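Local coordinates for interferon alpha/beta receptor 1 (PDB 3WCY), which forms with IFNAR2 the receptor for type I interferons, whose binding activates JAK-STAT signalling, at residues T320-V325 against E358-N363; I340-T345 against V369-A374. All coordinates share one frame; numbering follows the deposited sequence.

Interaction 1. Residues T320-V325 against E358-N363; sequences TLLVYV and EFTLKN
Leu321 and Leu361 lie side by side and point the same way on the face of the sheet that also carries Val323 and Phe359. Leu361 provides one bump: its CD1 settles into the notch between two side chains of strand 321-325, 3.9 Å from Leu321 CD2 and 3.8 Å from Val323 CG2. With CG turned opposite the carbonyl carbon (chi1 -67°), the branch leans over the neighbouring strand. Phe359 continues this surface. Its CB rests 4.0 Å from Val323 CB, while its ring reaches on to Val325, whose CG2 approaches Phe359 CE2 obliquely at 3.9 Å. Ile339 and Phe341 of strand 337-343 pack on this same face, which places it inside the sandwich of the fourth fibronectin type III domain.

The reverse face is shaped differently. There CG of Glu358 is the knob, wedged between the Tyr324 ring (Tyr324 CD1 to Glu358 CG 3.6 Å) and CD2 of Leu322, which meets Glu358 CG at 3.8 Å. Past the end of the strand pairing, Thr360 turns its methyl to Thr320, CG2 lying 3.8 Å from Thr320 CB, and CG2 of Thr320 runs alongside CB of Lys362.

Strands 321-325 and 358-361 run antiparallel, their axes at 154°, and are tied by reciprocal backbone bonds at the pairs Leu321–Leu361 and Val323–Phe359. The straightest, from Val323 N to Phe359 O, spans 2.7 Å at 173°. Strand 311-316 bonds the other edge of strand 321-325, at Leu322 and Tyr324.

The chemistry is thus divided by face: the side chains of one face meet through hydrocarbon and are suited to burial, while the other offers aliphatic stems to its neighbours but carries the hydroxyl and carboxylate groups of Tyr324, Thr360 and Glu358, which suit a partly solvated surface.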
# COMPACT_ATOMS: atom_id res chain seq x y z
N THR A 320 -3.91 -7.57 41.84
CA THR A 320 -4.13 -7.55 40.39
C THR A 320 -5.60 -7.33 40.06
O THR A 320 -6.48 -7.85 40.76
CB THR A 320 -3.61 -8.84 39.74
OG1 THR A 320 -4.15 -9.98 40.41
CG2 THR A 320 -2.09 -8.92 39.72
N LEU A 321 -5.88 -6.57 39.00
CA LEU A 321 -7.23 -6.33 38.52
C LEU A 321 -7.35 -6.99 37.15
O LEU A 321 -6.90 -6.43 36.14
CB LEU A 321 -7.55 -4.83 38.48
CG LEU A 321 -9.02 -4.46 38.38
CD1 LEU A 321 -9.39 -3.44 39.42
CD2 LEU A 321 -9.37 -3.96 36.99
N LEU A 322 -7.91 -8.21 37.12
CA LEU A 322 -8.09 -9.00 35.90
C LEU A 322 -9.22 -8.44 35.04
O LEU A 322 -10.31 -8.17 35.54
CB LEU A 322 -8.33 -10.48 36.22
CG LEU A 322 -7.58 -11.49 35.36
CD1 LEU A 322 -7.42 -12.81 36.10
CD2 LEU A 322 -8.28 -11.72 34.01
N VAL A 323 -8.94 -8.26 33.74
CA VAL A 323 -9.87 -7.71 32.75
C VAL A 323 -10.06 -8.74 31.62
O VAL A 323 -9.08 -9.24 31.07
CB VAL A 323 -9.39 -6.32 32.22
CG1 VAL A 323 -10.32 -5.78 31.14
CG2 VAL A 323 -9.26 -5.31 33.35
N TYR A 324 -11.33 -9.05 31.27
CA TYR A 324 -11.63 -9.98 30.18
C TYR A 324 -12.43 -9.33 29.06
O TYR A 324 -13.53 -8.84 29.28
CB TYR A 324 -12.33 -11.27 30.67
CG TYR A 324 -12.08 -12.44 29.74
CD1 TYR A 324 -11.18 -13.45 30.09
CD2 TYR A 324 -12.69 -12.51 28.49
CE1 TYR A 324 -10.91 -14.50 29.22
CE2 TYR A 324 -12.40 -13.55 27.61
CZ TYR A 324 -11.52 -14.55 27.98
OH TYR A 324 -11.27 -15.58 27.11
N VAL A 325 -11.87 -9.36 27.84
CA VAL A 325 -12.49 -8.82 26.63
C VAL A 325 -13.16 -9.97 25.88
O VAL A 325 -12.51 -10.96 25.57
CB VAL A 325 -11.50 -8.06 25.71
CG1 VAL A 325 -12.25 -7.19 24.71
CG2 VAL A 325 -10.51 -7.23 26.51
N GLU A 358 -7.29 -12.10 28.21
CA GLU A 358 -7.00 -12.02 29.64
C GLU A 358 -5.92 -10.97 29.95
O GLU A 358 -4.72 -11.28 29.97
CB GLU A 358 -6.64 -13.40 30.20
CG GLU A 358 -7.72 -14.00 31.07
CD GLU A 358 -7.27 -15.24 31.81
OE1 GLU A 358 -7.44 -16.35 31.26
OE2 GLU A 358 -6.72 -15.10 32.93
N PHE A 359 -6.36 -9.72 30.18
CA PHE A 359 -5.52 -8.58 30.57
C PHE A 359 -5.44 -8.58 32.09
O PHE A 359 -6.45 -8.80 32.75
CB PHE A 359 -6.14 -7.26 30.09
CG PHE A 359 -5.97 -6.93 28.63
CD1 PHE A 359 -5.02 -5.99 28.22
CD2 PHE A 359 -6.76 -7.53 27.66
CE1 PHE A 359 -4.88 -5.67 26.86
CE2 PHE A 359 -6.61 -7.22 26.31
CZ PHE A 359 -5.67 -6.29 25.91
N THR A 360 -4.25 -8.35 32.64
CA THR A 360 -4.07 -8.33 34.09
C THR A 360 -3.48 -6.99 34.51
O THR A 360 -2.28 -6.74 34.30
CB THR A 360 -3.31 -9.59 34.55
OG1 THR A 360 -4.07 -10.75 34.20
CG2 THR A 360 -3.04 -9.61 36.05
N LEU A 361 -4.33 -6.10 35.07
CA LEU A 361 -3.87 -4.79 35.54
C LEU A 361 -3.20 -4.96 36.88
O LEU A 361 -3.86 -5.12 37.91
CB LEU A 361 -5.01 -3.75 35.59
CG LEU A 361 -5.61 -3.33 34.25
CD1 LEU A 361 -6.86 -2.52 34.45
CD2 LEU A 361 -4.62 -2.54 33.46
N LYS A 362 -1.86 -5.00 36.85
CA LYS A 362 -1.05 -5.17 38.05
C LYS A 362 -0.38 -3.88 38.53
O LYS A 362 -0.17 -2.95 37.75
CB LYS A 362 -0.06 -6.35 37.93
CG LYS A 362 0.87 -6.33 36.71
CD LYS A 362 1.41 -7.73 36.35
CE LYS A 362 2.47 -8.28 37.29
NZ LYS A 362 1.87 -9.07 38.41
N ASN A 363 -0.09 -3.83 39.85
CA ASN A 363 0.53 -2.73 40.58
C ASN A 363 -0.31 -1.44 40.56
O ASN A 363 0.20 -0.36 40.26
CB ASN A 363 2.00 -2.52 40.17
CG ASN A 363 2.85 -3.76 40.25
OD1 ASN A 363 3.06 -4.33 41.33
ND2 ASN A 363 3.37 -4.19 39.11

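Interaction 2. Residues I340-T345 against V369-A374; sequences IFWENT and VYCVQA
Trp342 lays its indole against Cys371, directly across the sheet. CG sits between the backbone N and the carbonyl carbon (chi1 71°), which swings the ring toward strand 369-374, and Cys371 CB stands over the five-membered ring, 3.8 Å from its centroid and 23° off the normal: a CH-pi contact. Cys371 O lies over the same face of the indole. SG approaches the six-membered ring only obliquely, and it is bonded to Cys393 in a disulfide. At the indole rim Gln373 NE2 comes within 4.0 Å of Trp342 CH2, near the ring plane, with its amide turned 78° from that plane. Lys349 adds a cation-pi contact to the same indole.

On the other face Tyr370 turns a ring edge to the backbone, its CD1 3.3 Å from Trp342 O, while Glu343 CB meets the ring obliquely. Glu343 CG, on an extended chain, passes 3.4 Å from Val369 O. Phe341 touches Val372 through CB (to Val372 CG1, 4.1 Å), since its ring leads away from strand 369-374.

Backbone bonds hold this register: Trp342 and Cys371 bond reciprocally, Ile340 N reaches Gln373 O at 2.7 Å, and Asn344 N extends the pairing to Val369 O at 3.2 Å. With an alanine in place of Trp342, Cys371 CB would probably lose its aromatic cover and Lys349 its cation-pi partner.

The indole therefore does several jobs in this C–F strand pair of the fibronectin type III fold: its pi face takes the Cys371 CB and carbonyl, the electron-rich system probably attracts Lys349, and the Gln373 amide meets only the rim.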
# COMPACT_ATOMS: atom_id res chain seq x y z
N ILE A 340 -8.05 0.42 27.46
CA ILE A 340 -7.98 1.85 27.76
C ILE A 340 -8.44 2.01 29.21
O ILE A 340 -9.64 1.94 29.50
CB ILE A 340 -8.77 2.73 26.74
CG1 ILE A 340 -8.11 2.69 25.33
CG2 ILE A 340 -8.89 4.18 27.21
CD1 ILE A 340 -9.11 2.77 24.13
N PHE A 341 -7.48 2.16 30.14
CA PHE A 341 -7.77 2.31 31.56
C PHE A 341 -7.32 3.63 32.17
O PHE A 341 -6.29 4.18 31.77
CB PHE A 341 -7.27 1.09 32.36
CG PHE A 341 -5.77 0.94 32.49
CD1 PHE A 341 -5.13 1.22 33.69
CD2 PHE A 341 -5.01 0.47 31.43
CE1 PHE A 341 -3.75 1.08 33.81
CE2 PHE A 341 -3.62 0.33 31.55
CZ PHE A 341 -3.00 0.63 32.74
N TRP A 342 -8.10 4.13 33.13
CA TRP A 342 -7.82 5.37 33.86
C TRP A 342 -8.38 5.33 35.29
O TRP A 342 -8.77 4.26 35.76
CB TRP A 342 -8.30 6.61 33.07
CG TRP A 342 -9.79 6.79 32.97
CD1 TRP A 342 -10.57 7.59 33.75
CD2 TRP A 342 -10.65 6.25 31.96
NE1 TRP A 342 -11.87 7.55 33.32
CE2 TRP A 342 -11.96 6.74 32.22
CE3 TRP A 342 -10.46 5.37 30.89
CZ2 TRP A 342 -13.06 6.37 31.45
CZ3 TRP A 342 -11.56 5.03 30.10
CH2 TRP A 342 -12.84 5.52 30.39
N GLU A 343 -8.39 6.47 36.00
CA GLU A 343 -8.89 6.61 37.37
C GLU A 343 -10.02 7.65 37.39
O GLU A 343 -9.95 8.65 36.68
CB GLU A 343 -7.74 7.04 38.29
CG GLU A 343 -8.03 6.89 39.78
CD GLU A 343 -6.96 7.43 40.70
OE1 GLU A 343 -6.29 8.43 40.33
OE2 GLU A 343 -6.81 6.89 41.82
N ASN A 344 -11.02 7.44 38.26
CA ASN A 344 -12.18 8.34 38.39
C ASN A 344 -11.86 9.74 38.99
O ASN A 344 -12.78 10.47 39.37
CB ASN A 344 -13.32 7.65 39.13
CG ASN A 344 -14.67 7.99 38.57
OD1 ASN A 344 -15.30 8.98 38.96
ND2 ASN A 344 -15.14 7.21 37.61
N THR A 345 -10.56 10.11 39.05
CA THR A 345 -10.08 11.39 39.58
C THR A 345 -9.08 12.04 38.61
O THR A 345 -8.94 13.27 38.61
CB THR A 345 -9.48 11.23 40.99
OG1 THR A 345 -8.43 10.27 40.95
CG2 THR A 345 -10.53 10.85 42.04
N VAL A 369 -10.91 3.71 42.65
CA VAL A 369 -11.79 3.38 41.52
C VAL A 369 -11.08 3.56 40.18
O VAL A 369 -10.61 4.66 39.88
CB VAL A 369 -13.15 4.14 41.58
CG1 VAL A 369 -14.08 3.70 40.45
CG2 VAL A 369 -13.83 3.95 42.93
N TYR A 370 -11.03 2.48 39.37
CA TYR A 370 -10.42 2.46 38.05
C TYR A 370 -11.46 2.17 36.96
O TYR A 370 -12.24 1.23 37.10
CB TYR A 370 -9.27 1.44 37.98
CG TYR A 370 -8.01 1.88 38.70
CD1 TYR A 370 -7.09 2.72 38.08
CD2 TYR A 370 -7.72 1.43 39.98
CE1 TYR A 370 -5.93 3.13 38.73
CE2 TYR A 370 -6.56 1.83 40.64
CZ TYR A 370 -5.66 2.68 40.01
OH TYR A 370 -4.51 3.07 40.65
N CYS A 371 -11.46 2.98 35.90
CA CYS A 371 -12.37 2.85 34.77
C CYS A 371 -11.69 2.22 33.56
O CYS A 371 -10.74 2.79 33.03
CB CYS A 371 -13.01 4.19 34.43
SG CYS A 371 -14.77 4.28 34.80
N VAL A 372 -12.19 1.05 33.13
CA VAL A 372 -11.65 0.30 31.99
C VAL A 372 -12.57 0.38 30.75
O VAL A 372 -13.79 0.47 30.89
CB VAL A 372 -11.29 -1.17 32.34
CG1 VAL A 372 -10.14 -1.68 31.48
CG2 VAL A 372 -10.94 -1.33 33.83
N GLN A 373 -11.95 0.34 29.56
CA GLN A 373 -12.59 0.36 28.24
C GLN A 373 -11.81 -0.53 27.29
O GLN A 373 -10.58 -0.53 27.34
CB GLN A 373 -12.65 1.78 27.70
CG GLN A 373 -14.06 2.32 27.56
CD GLN A 373 -14.13 3.50 26.62
OE1 GLN A 373 -13.63 3.46 25.49
NE2 GLN A 373 -14.78 4.57 27.06
N ALA A 374 -12.50 -1.30 26.43
CA ALA A 374 -11.82 -2.20 25.50
C ALA A 374 -12.37 -2.18 24.07
O ALA A 374 -13.54 -1.88 23.85
CB ALA A 374 -11.81 -3.62 26.04

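Interactions 1 and 2 are strand pairs from the two opposed sheets of one fibronectin type III domain, the fourth of the receptor's extracellular part, and their centres lie about 12 Å apart. Their segments alternate along the chain, so each connection between them crosses from one sheet to the other. The facing side chains mesh without polar contact: Leu361 CD2 meets Phe341 CE2 at 3.6 Å, Val325 CG1 meets Ala374 CB at 3.8 Å, and Val323 CG1 lies 4.1 Å from Val372 CG1. Phe341, whose ring turns away from its own partner strand, thus serves the intersheet packing. Trp342 and Cys371 lie on the opposite side of their sheet from this interior.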